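Local coordinates for ssDNA binding protein (Aeropyrum pernix, PDB 4PSN), which binds single-stranded DNA and probably entraps it in a tunnel system formed between the subunits of its assembly, at residues 120-125 / 141-146; 72-77 / 85-90; 66-71 / 92-97. All coordinates share one frame; numbering follows the deposited sequence.

From the N terminus, the chain passes strand 6-13 and helix 40-61 before reaching strand 69-78, where interactions 3 and 2 follow one another along the same hairpin. The chain runs out through 66-71 and 72-77, turns, and comes back through 85-90 and 92-97. Interaction 2 therefore closes the shorter inner loop near the turn and interaction 3 the longer outer one; the two touch where Ile72 packs on Val92. Helix 100-113 then carries the chain to the second part of the fold. There interaction 1 closes a separate loop, joining the entry to strand 125-131 with the end of strand 137-143. Its centre lies about 33 Å from that of interaction 3.

Interaction 1 of 3, residues 120-125 / 141-146; sequences EEIRFT and IMYRGS
Thr125 O receives the backbone N-H of Met142 (a selenomethionine) over 2.9 Å in a nearly straight bond (172° at the hydrogen). Thr125 N returns the bond to Met142 O at 3.1 Å, so the two residues form an antiparallel hydrogen-bonded pair, joining the first residue of the outer strand 125-131 to the end of strand 137-143 in the antiparallel sheet. Met142 O also lies at the edge of the Phe124 ring. CG2 of Ile122 approaches CE1 of Tyr143 to 3.4 Å and also sits over one face of the Phe124 ring, toward its rim. The two rings are 5.7 Å apart between centroids and inclined by 58°. Phe124 CD1 meets Ile141 CG2 at 3.7 Å. With CG anti to the backbone N (chi1 -173°), the Tyr143 ring swings toward 120-125 and presents its edge to Arg123 O. Its hydroxyl bonds Glu56 of the second subunit. Two waters bridge to the type I' turn of Tyr143 to Ser146, which leads into strand 146-155: one donates to Arg123 O (2.7 Å) and accepts from Arg144 N, while the other links Thr125 OG1 (2.7 Å) with Gly145 N. Phe124 also packs on Val194 of helix 186-198. The chemistry implies a divided contact: backbone bonds and two water bridges serve the polar groups, while packing of Ile122, Phe124, Ile141 and Tyr143 makes the apolar part.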
loop_
_atom_site.group_PDB
_atom_site.type_symbol
_atom_site.label_atom_id
_atom_site.label_comp_id
_atom_site.label_asym_id
_atom_site.label_seq_id
_atom_site.Cartn_x
_atom_site.Cartn_y
_atom_site.Cartn_z
ATOM N N GLU C 120 -6.058 -19.108 27.854
ATOM C CA GLU C 120 -7.391 -18.807 28.349
ATOM C C GLU C 120 -8.448 -18.662 27.251
ATOM O O GLU C 120 -8.295 -17.905 26.301
ATOM C CB GLU C 120 -7.369 -17.562 29.228
ATOM C CG GLU C 120 -8.572 -17.453 30.141
ATOM C CD GLU C 120 -8.583 -16.169 30.944
ATOM O OE1 GLU C 120 -7.573 -15.434 30.904
ATOM O OE2 GLU C 120 -9.606 -15.899 31.613
ATOM N N GLU C 121 -9.531 -19.401 27.422
ATOM C CA GLU C 121 -10.706 -19.313 26.573
ATOM C C GLU C 121 -11.313 -17.909 26.672
ATOM O O GLU C 121 -11.330 -17.317 27.753
ATOM C CB GLU C 121 -11.695 -20.364 27.063
ATOM C CG GLU C 121 -12.977 -20.496 26.297
ATOM C CD GLU C 121 -13.797 -21.662 26.810
ATOM O OE1 GLU C 121 -14.698 -21.442 27.652
ATOM O OE2 GLU C 121 -13.532 -22.803 26.371
ATOM N N ILE C 122 -11.767 -17.349 25.549
ATOM C CA ILE C 122 -12.445 -16.049 25.596
ATOM C C ILE C 122 -13.827 -16.244 26.242
ATOM O O ILE C 122 -14.579 -17.130 25.840
ATOM C CB ILE C 122 -12.669 -15.445 24.193
ATOM C CG1 ILE C 122 -11.347 -15.332 23.431
ATOM C CG2 ILE C 122 -13.348 -14.063 24.319
ATOM C CD1 ILE C 122 -11.514 -15.004 21.957
ATOM N N ARG C 123 -14.154 -15.434 27.241
ATOM C CA ARG C 123 -15.448 -15.567 27.911
ATOM C C ARG C 123 -16.471 -14.595 27.341
ATOM O O ARG C 123 -16.359 -13.398 27.544
ATOM C CB ARG C 123 -15.320 -15.337 29.422
ATOM C CG ARG C 123 -16.581 -15.736 30.200
ATOM C CD ARG C 123 -16.728 -17.233 30.347
ATOM N NE ARG C 123 -18.096 -17.593 30.747
ATOM C CZ ARG C 123 -18.575 -18.829 30.757
ATOM N NH1 ARG C 123 -17.794 -19.842 30.374
ATOM N NH2 ARG C 123 -19.841 -19.057 31.119
ATOM N N PHE C 124 -17.475 -15.123 26.650
ATOM C CA PHE C 124 -18.548 -14.317 26.105
ATOM C C PHE C 124 -19.785 -14.458 26.987
ATOM O O PHE C 124 -19.946 -15.457 27.696
ATOM C CB PHE C 124 -18.889 -14.772 24.668
ATOM C CG PHE C 124 -17.758 -14.566 23.673
ATOM C CD1 PHE C 124 -17.462 -13.296 23.190
ATOM C CD2 PHE C 124 -16.999 -15.641 23.221
ATOM C CE1 PHE C 124 -16.436 -13.091 22.267
ATOM C CE2 PHE C 124 -15.953 -15.445 22.304
ATOM C CZ PHE C 124 -15.672 -14.165 21.829
ATOM N N THR C 125 -20.651 -13.451 26.946
ATOM C CA THR C 125 -21.988 -13.550 27.534
ATOM C C THR C 125 -23.012 -13.316 26.412
ATOM O O THR C 125 -22.646 -12.914 25.321
ATOM C CB THR C 125 -22.180 -12.529 28.668
ATOM O OG1 THR C 125 -22.068 -11.196 28.148
ATOM C CG2 THR C 125 -21.124 -12.737 29.784
ATOM N N ILE C 141 -24.284 -11.441 21.269
ATOM C CA ILE C 141 -23.089 -11.846 22.000
ATOM C C ILE C 141 -22.357 -10.598 22.475
ATOM O O ILE C 141 -22.222 -9.638 21.730
ATOM C CB ILE C 141 -22.155 -12.677 21.117
ATOM C CG1 ILE C 141 -22.900 -13.891 20.543
ATOM C CG2 ILE C 141 -20.958 -13.159 21.916
ATOM C CD1 ILE C 141 -22.069 -14.691 19.536
HETATM N N MSE C 142 -21.893 -10.624 23.721
HETATM C CA MSE C 142 -21.156 -9.528 24.313
HETATM C C MSE C 142 -19.796 -9.975 24.812
HETATM O O MSE C 142 -19.616 -11.119 25.216
HETATM C CB MSE C 142 -21.936 -9.047 25.522
HETATM C CG MSE C 142 -23.271 -9.702 25.571
HETATM SE SE MSE C 142 -24.607 -8.405 25.149
HETATM C CE MSE C 142 -24.648 -7.633 26.911
ATOM N N TYR C 143 -18.860 -9.039 24.810
ATOM C CA TYR C 143 -17.538 -9.218 25.371
ATOM C C TYR C 143 -17.257 -7.912 26.128
ATOM O O TYR C 143 -17.441 -6.823 25.579
ATOM C CB TYR C 143 -16.490 -9.435 24.264
ATOM C CG TYR C 143 -15.148 -9.796 24.845
ATOM C CD1 TYR C 143 -15.018 -10.930 25.638
ATOM C CD2 TYR C 143 -14.026 -8.984 24.661
ATOM C CE1 TYR C 143 -13.816 -11.268 26.207
ATOM C CE2 TYR C 143 -12.792 -9.322 25.236
ATOM C CZ TYR C 143 -12.706 -10.476 26.005
ATOM O OH TYR C 143 -11.535 -10.861 26.596
ATOM N N ARG C 144 -16.853 -8.017 27.390
ATOM C CA ARG C 144 -16.623 -6.824 28.213
ATOM C C ARG C 144 -17.890 -5.953 28.304
ATOM O O ARG C 144 -17.799 -4.734 28.356
ATOM C CB ARG C 144 -15.441 -5.989 27.654
ATOM C CG ARG C 144 -14.156 -6.784 27.439
ATOM C CD ARG C 144 -12.972 -5.911 26.993
ATOM N NE ARG C 144 -12.375 -5.134 28.089
ATOM C CZ ARG C 144 -12.546 -3.825 28.269
ATOM N NH1 ARG C 144 -11.954 -3.221 29.288
ATOM N NH2 ARG C 144 -13.305 -3.116 27.439
ATOM N N GLY C 145 -19.065 -6.574 28.306
ATOM C CA GLY C 145 -20.320 -5.836 28.409
ATOM C C GLY C 145 -20.813 -5.152 27.134
ATOM O O GLY C 145 -21.906 -4.600 27.099
ATOM N N SER C 146 -20.022 -5.201 26.072
ATOM C CA SER C 146 -20.351 -4.511 24.832
ATOM C C SER C 146 -20.833 -5.516 23.760
ATOM O O SER C 146 -20.365 -6.650 23.733
ATOM C CB SER C 146 -19.087 -3.764 24.367
ATOM O OG SER C 146 -19.388 -2.754 23.440
HETATM O O HOH W 1 -17.155 -11.054 28.591
HETATM O O HOH W 2 -19.825 -9.650 28.401
#

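Interaction 2 of 3, residues 72-77 / 85-90; sequences IQIDYE and FDFSTL
Ile74 reaches from its strand into the corner made by 85-90, beginning with CB, which lies 4.1 Å from Leu90 CD1. CG1 stands anti to the backbone N (chi1 -176°) and is thereby carried to 3.5 Å from Asp86 O, close to Thr89 OG1. The other branch, CG2, comes near Phe85 CD1 (4.1 Å), oblique to its ring. At the tip, CD1 touches Phe85 CB at 3.8 Å and settles over a face of Phe87, 4.0 Å from the ring centroid, in a CH-pi contact. Thr89 OG1 is used twice: it accepts from Asp75 N at 2.8 Å and donates to Asp86 O at 2.7 Å, in the plane of that carbonyl. The hydroxyl thus ties the corner to the neighbouring strand, and Asp86 O also takes Thr89 N, the bond of the first turn. Asp86 N bonds Asp75 O at 3.0 Å. In this hairpin of strands 69-78 and 83-97 the second strand turns a corner at 87-89, through overlapping type I turns, Asp86 to Thr89 and Phe87 to Leu90. Ser88 N to Asp86 OD1 makes an Asx turn, and Ser88 OG adds a second bond to that oxygen from the same face of the carboxylate plane. A water joins Gln73 NE2, Asp75 OD1 and Thr89 O; NE2 also bonds Asp31 of the third subunit, and OD1 Thr6. Phe87 and Leu90 pack on Ala114 and Val107 of the second subunit. Strand 69-78 is flanked by strand 6-13, while Phe85 and Phe87 rest on Leu50 and Leu90 on Leu57, all along helix 40-61.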
loop_
_atom_site.group_PDB
_atom_site.type_symbol
_atom_site.label_atom_id
_atom_site.label_comp_id
_atom_site.label_asym_id
_atom_site.label_seq_id
_atom_site.Cartn_x
_atom_site.Cartn_y
_atom_site.Cartn_z
ATOM N N ILE C 72 -5.061 13.519 5.125
ATOM C CA ILE C 72 -5.516 14.725 4.448
ATOM C C ILE C 72 -6.241 14.358 3.182
ATOM O O ILE C 72 -5.877 13.408 2.503
ATOM C CB ILE C 72 -4.303 15.634 4.062
ATOM C CG1 ILE C 72 -3.499 15.988 5.312
ATOM C CG2 ILE C 72 -4.770 16.898 3.354
ATOM C CD1 ILE C 72 -2.211 16.684 5.033
ATOM N N GLN C 73 -7.286 15.104 2.873
ATOM C CA GLN C 73 -7.978 14.901 1.627
ATOM C C GLN C 73 -8.513 16.237 1.167
ATOM O O GLN C 73 -8.876 17.094 1.983
ATOM C CB GLN C 73 -9.093 13.853 1.768
ATOM C CG GLN C 73 -10.275 14.264 2.602
ATOM C CD GLN C 73 -11.453 13.315 2.411
ATOM O OE1 GLN C 73 -11.373 12.138 2.772
ATOM N NE2 GLN C 73 -12.547 13.820 1.814
ATOM N N ILE C 74 -8.512 16.436 -0.143
ATOM C CA ILE C 74 -9.071 17.651 -0.719
ATOM C C ILE C 74 -9.469 17.348 -2.152
ATOM O O ILE C 74 -8.769 16.614 -2.843
ATOM C CB ILE C 74 -8.044 18.792 -0.675
ATOM C CG1 ILE C 74 -8.643 20.099 -1.193
ATOM C CG2 ILE C 74 -6.775 18.407 -1.453
ATOM C CD1 ILE C 74 -7.642 21.278 -1.062
ATOM N N ASP C 75 -10.609 17.868 -2.585
ATOM C CA ASP C 75 -11.064 17.629 -3.949
ATOM C C ASP C 75 -10.341 18.571 -4.907
ATOM O O ASP C 75 -9.866 19.640 -4.501
ATOM C CB ASP C 75 -12.582 17.842 -4.076
ATOM C CG ASP C 75 -13.406 16.805 -3.295
ATOM O OD1 ASP C 75 -12.847 15.804 -2.791
ATOM O OD2 ASP C 75 -14.636 17.001 -3.202
ATOM N N TYR C 76 -10.261 18.184 -6.179
ATOM C CA TYR C 76 -9.689 19.068 -7.196
ATOM C C TYR C 76 -10.328 18.877 -8.557
ATOM O O TYR C 76 -10.904 17.823 -8.861
ATOM C CB TYR C 76 -8.160 18.914 -7.314
ATOM C CG TYR C 76 -7.718 17.557 -7.804
ATOM C CD1 TYR C 76 -7.558 17.303 -9.156
ATOM C CD2 TYR C 76 -7.461 16.527 -6.910
ATOM C CE1 TYR C 76 -7.159 16.059 -9.607
ATOM C CE2 TYR C 76 -7.048 15.281 -7.351
ATOM C CZ TYR C 76 -6.906 15.051 -8.702
ATOM O OH TYR C 76 -6.507 13.812 -9.144
ATOM N N GLU C 77 -10.211 19.918 -9.367
ATOM C CA GLU C 77 -10.793 19.963 -10.686
ATOM C C GLU C 77 -9.672 20.169 -11.689
ATOM O O GLU C 77 -8.839 21.061 -11.543
ATOM C CB GLU C 77 -11.792 21.116 -10.762
ATOM C CG GLU C 77 -12.394 21.370 -12.132
ATOM C CD GLU C 77 -13.431 22.490 -12.109
ATOM O OE1 GLU C 77 -13.308 23.406 -11.264
ATOM O OE2 GLU C 77 -14.377 22.447 -12.927
ATOM N N PHE C 85 -7.669 23.352 -6.797
ATOM C CA PHE C 85 -8.125 22.693 -5.578
ATOM C C PHE C 85 -9.357 23.389 -5.010
ATOM O O PHE C 85 -9.476 24.609 -5.090
ATOM C CB PHE C 85 -7.015 22.677 -4.521
ATOM C CG PHE C 85 -5.837 21.842 -4.898
ATOM C CD1 PHE C 85 -5.914 20.461 -4.864
ATOM C CD2 PHE C 85 -4.643 22.435 -5.279
ATOM C CE1 PHE C 85 -4.832 19.682 -5.216
ATOM C CE2 PHE C 85 -3.552 21.667 -5.632
ATOM C CZ PHE C 85 -3.640 20.288 -5.603
ATOM N N ASP C 86 -10.282 22.614 -4.446
ATOM C CA ASP C 86 -11.431 23.202 -3.776
ATOM C C ASP C 86 -11.213 23.175 -2.278
ATOM O O ASP C 86 -11.420 22.153 -1.632
ATOM C CB ASP C 86 -12.728 22.472 -4.119
ATOM C CG ASP C 86 -13.953 23.167 -3.532
ATOM O OD1 ASP C 86 -13.787 23.961 -2.580
ATOM O OD2 ASP C 86 -15.080 22.922 -4.017
ATOM N N PHE C 87 -10.808 24.301 -1.711
ATOM C CA PHE C 87 -10.432 24.278 -0.307
ATOM C C PHE C 87 -11.603 24.124 0.655
ATOM O O PHE C 87 -11.399 23.808 1.821
ATOM C CB PHE C 87 -9.519 25.445 0.050
ATOM C CG PHE C 87 -8.121 25.299 -0.494
ATOM C CD1 PHE C 87 -7.170 24.577 0.199
ATOM C CD2 PHE C 87 -7.766 25.874 -1.703
ATOM C CE1 PHE C 87 -5.873 24.436 -0.302
ATOM C CE2 PHE C 87 -6.479 25.741 -2.207
ATOM C CZ PHE C 87 -5.531 25.020 -1.507
ATOM N N SER C 88 -12.826 24.303 0.161
ATOM C CA SER C 88 -14.013 24.016 0.967
ATOM C C SER C 88 -14.181 22.507 1.196
ATOM O O SER C 88 -15.018 22.082 1.993
ATOM C CB SER C 88 -15.282 24.597 0.330
ATOM O OG SER C 88 -15.736 23.799 -0.752
ATOM N N THR C 89 -13.384 21.695 0.507
ATOM C CA THR C 89 -13.465 20.249 0.705
ATOM C C THR C 89 -12.260 19.718 1.456
ATOM O O THR C 89 -12.088 18.510 1.600
ATOM C CB THR C 89 -13.559 19.500 -0.625
ATOM O OG1 THR C 89 -12.328 19.663 -1.339
ATOM C CG2 THR C 89 -14.724 20.045 -1.461
ATOM N N LEU C 90 -11.415 20.622 1.926
ATOM C CA LEU C 90 -10.220 20.204 2.635
ATOM C C LEU C 90 -10.614 19.575 3.965
ATOM O O LEU C 90 -11.382 20.150 4.729
ATOM C CB LEU C 90 -9.282 21.393 2.868
ATOM C CG LEU C 90 -8.086 21.071 3.761
ATOM C CD1 LEU C 90 -7.186 20.040 3.101
ATOM C CD2 LEU C 90 -7.308 22.348 4.096
HETATM O O HOH W 3 -12.399 16.184 0.135
#

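Interaction 3 of 3, residues 66-71 / 92-97; sequences KLDVVR and VELWRR
Trp95 lays the edge of its indole alongside Val69 to Arg71. CE3 comes within 3.4 Å of Val69 O, CZ3 lies 3.7 Å from Arg71 CB, and CH2 reaches one face of the Arg71 guanidinium. A bend at chi3 (68°) turns the end of Arg71 toward Glu93, which runs alongside it in the same direction. The grip is side-on and doubled: Arg71 NE donates to Glu93 OE1 at 3.0 Å, and Arg71 NH1 to Glu93 OE2, also at 3.0 Å. Both oxygens lie close to the guanidinium plane, but the carboxylate is turned 40° against it, so OE1 is met from above its own plane and OE2 nearer to it, on the syn side. Two charges are thus matched on the Trp95 face of the sheet, where the two bonds should limit rotation of either group. Across the opposite face, Val70 CG1 packs on Leu94 CD1 at 3.8 Å.

At the far end Asp68 OD1 accepts Arg97 N at 2.9 Å, from above the carboxylate plane. Its OD2 makes a long salt bridge to Arg96 NH1 (3.5 Å) and also accepts from Asp65 N; the guanidinium of Arg96 bonds the carbonyls of Leu62 and Lys63 as well. Trp95 NE1 is satisfied by Leu67 O of the second subunit, and Leu67 O here accepts from Trp95 of that subunit in return. The N-to-C directions of 69-71 and 92-97 differ by 165°, and backbone bonds pair Val69 with Trp95 and Arg71 with Glu93. This is the ladder of an antiparallel beta hairpin, and through Trp95, Arg96 and Arg97 it continues as an intersubunit antiparallel sheet with a strand of the second subunit.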
loop_
_atom_site.group_PDB
_atom_site.type_symbol
_atom_site.label_atom_id
_atom_site.label_comp_id
_atom_site.label_asym_id
_atom_site.label_seq_id
_atom_site.Cartn_x
_atom_site.Cartn_y
_atom_site.Cartn_z
ATOM N N LYS C 66 6.327 16.620 14.147
ATOM C CA LYS C 66 6.751 15.869 12.973
ATOM C C LYS C 66 6.496 14.359 13.118
ATOM O O LYS C 66 6.416 13.640 12.121
ATOM C CB LYS C 66 8.212 16.168 12.613
ATOM C CG LYS C 66 9.237 15.686 13.622
ATOM C CD LYS C 66 10.488 16.582 13.614
ATOM C CE LYS C 66 11.393 16.287 14.819
ATOM N NZ LYS C 66 12.467 17.309 15.026
ATOM N N LEU C 67 6.342 13.892 14.358
ATOM C CA LEU C 67 6.144 12.470 14.629
ATOM C C LEU C 67 4.681 12.105 14.908
ATOM O O LEU C 67 4.360 10.963 15.244
ATOM C CB LEU C 67 7.028 12.028 15.794
ATOM C CG LEU C 67 8.520 11.993 15.465
ATOM C CD1 LEU C 67 9.335 11.611 16.694
ATOM C CD2 LEU C 67 8.764 11.021 14.321
ATOM N N ASP C 68 3.791 13.075 14.779
ATOM C CA ASP C 68 2.375 12.775 14.879
ATOM C C ASP C 68 1.912 12.138 13.561
ATOM O O ASP C 68 2.696 12.008 12.618
ATOM C CB ASP C 68 1.584 14.047 15.157
ATOM C CG ASP C 68 1.790 14.573 16.560
ATOM O OD1 ASP C 68 2.218 13.813 17.473
ATOM O OD2 ASP C 68 1.485 15.762 16.747
ATOM N N VAL C 69 0.654 11.721 13.503
ATOM C CA VAL C 69 0.103 11.127 12.285
ATOM C C VAL C 69 -1.005 12.040 11.766
ATOM O O VAL C 69 -1.758 12.606 12.549
ATOM C CB VAL C 69 -0.447 9.725 12.563
ATOM C CG1 VAL C 69 -1.291 9.215 11.391
ATOM C CG2 VAL C 69 0.697 8.759 12.871
ATOM N N VAL C 70 -1.081 12.213 10.451
ATOM C CA VAL C 70 -2.129 13.017 9.846
ATOM C C VAL C 70 -2.757 12.255 8.697
ATOM O O VAL C 70 -2.207 11.270 8.222
ATOM C CB VAL C 70 -1.578 14.331 9.276
ATOM C CG1 VAL C 70 -1.129 15.264 10.405
ATOM C CG2 VAL C 70 -0.428 14.040 8.305
ATOM N N ARG C 71 -3.907 12.720 8.244
ATOM C CA ARG C 71 -4.542 12.165 7.060
ATOM C C ARG C 71 -5.253 13.340 6.425
ATOM O O ARG C 71 -5.959 14.078 7.107
ATOM C CB ARG C 71 -5.547 11.066 7.431
ATOM C CG ARG C 71 -6.254 10.430 6.218
ATOM C CD ARG C 71 -6.797 9.034 6.550
ATOM N NE ARG C 71 -7.901 9.103 7.505
ATOM C CZ ARG C 71 -8.491 8.042 8.065
ATOM N NH1 ARG C 71 -9.483 8.224 8.922
ATOM N NH2 ARG C 71 -8.096 6.806 7.763
ATOM N N VAL C 92 -8.757 17.543 7.310
ATOM C CA VAL C 92 -7.515 17.104 7.922
ATOM C C VAL C 92 -7.845 16.391 9.221
ATOM O O VAL C 92 -8.704 16.833 9.976
ATOM C CB VAL C 92 -6.552 18.289 8.175
ATOM C CG1 VAL C 92 -5.371 17.843 9.028
ATOM C CG2 VAL C 92 -6.052 18.878 6.851
ATOM N N GLU C 93 -7.204 15.251 9.444
ATOM C CA GLU C 93 -7.312 14.551 10.711
ATOM C C GLU C 93 -5.933 14.522 11.343
ATOM O O GLU C 93 -4.924 14.477 10.647
ATOM C CB GLU C 93 -7.841 13.133 10.506
ATOM C CG GLU C 93 -9.299 13.084 10.039
ATOM C CD GLU C 93 -9.644 11.762 9.371
ATOM O OE1 GLU C 93 -9.361 11.616 8.157
ATOM O OE2 GLU C 93 -10.183 10.863 10.061
ATOM N N LEU C 94 -5.894 14.558 12.665
ATOM C CA LEU C 94 -4.639 14.547 13.380
ATOM C C LEU C 94 -4.738 13.614 14.574
ATOM O O LEU C 94 -5.762 13.570 15.270
ATOM C CB LEU C 94 -4.278 15.969 13.834
ATOM C CG LEU C 94 -3.089 16.141 14.781
ATOM C CD1 LEU C 94 -1.788 15.806 14.082
ATOM C CD2 LEU C 94 -3.067 17.578 15.347
ATOM N N TRP C 95 -3.658 12.878 14.805
ATOM C CA TRP C 95 -3.548 11.995 15.944
ATOM C C TRP C 95 -2.231 12.340 16.628
ATOM O O TRP C 95 -1.170 12.363 15.987
ATOM C CB TRP C 95 -3.517 10.528 15.480
ATOM C CG TRP C 95 -4.773 9.977 14.836
ATOM C CD1 TRP C 95 -5.721 9.198 15.441
ATOM C CD2 TRP C 95 -5.176 10.097 13.456
ATOM N NE1 TRP C 95 -6.702 8.851 14.534
ATOM C CE2 TRP C 95 -6.386 9.381 13.310
ATOM C CE3 TRP C 95 -4.634 10.740 12.335
ATOM C CZ2 TRP C 95 -7.073 9.298 12.088
ATOM C CZ3 TRP C 95 -5.310 10.654 11.121
ATOM C CH2 TRP C 95 -6.521 9.939 11.009
ATOM N N ARG C 96 -2.283 12.613 17.926
ATOM C CA ARG C 96 -1.063 13.000 18.626
ATOM C C ARG C 96 -0.336 11.821 19.270
ATOM O O ARG C 96 -0.941 10.992 19.943
ATOM C CB ARG C 96 -1.364 14.086 19.656
ATOM C CG ARG C 96 -1.882 15.359 19.017
ATOM C CD ARG C 96 -1.714 16.527 19.942
ATOM N NE ARG C 96 -2.280 17.750 19.391
ATOM C CZ ARG C 96 -1.620 18.600 18.609
ATOM N NH1 ARG C 96 -0.364 18.356 18.258
ATOM N NH2 ARG C 96 -2.230 19.696 18.175
ATOM N N ARG C 97 0.973 11.768 19.064
ATOM C CA ARG C 97 1.787 10.658 19.554
ATOM C C ARG C 97 1.765 10.497 21.083
ATOM O O ARG C 97 1.921 11.458 21.823
ATOM C CB ARG C 97 3.223 10.837 19.068
ATOM C CG ARG C 97 4.140 9.663 19.346
ATOM C CD ARG C 97 5.539 9.930 18.790
ATOM N NE ARG C 97 6.564 9.304 19.619
ATOM C CZ ARG C 97 7.236 9.930 20.582
ATOM N NH1 ARG C 97 7.010 11.218 20.830
ATOM N NH2 ARG C 97 8.144 9.269 21.293
HETATM O O HOH W 4 -8.955 13.519 6.382
#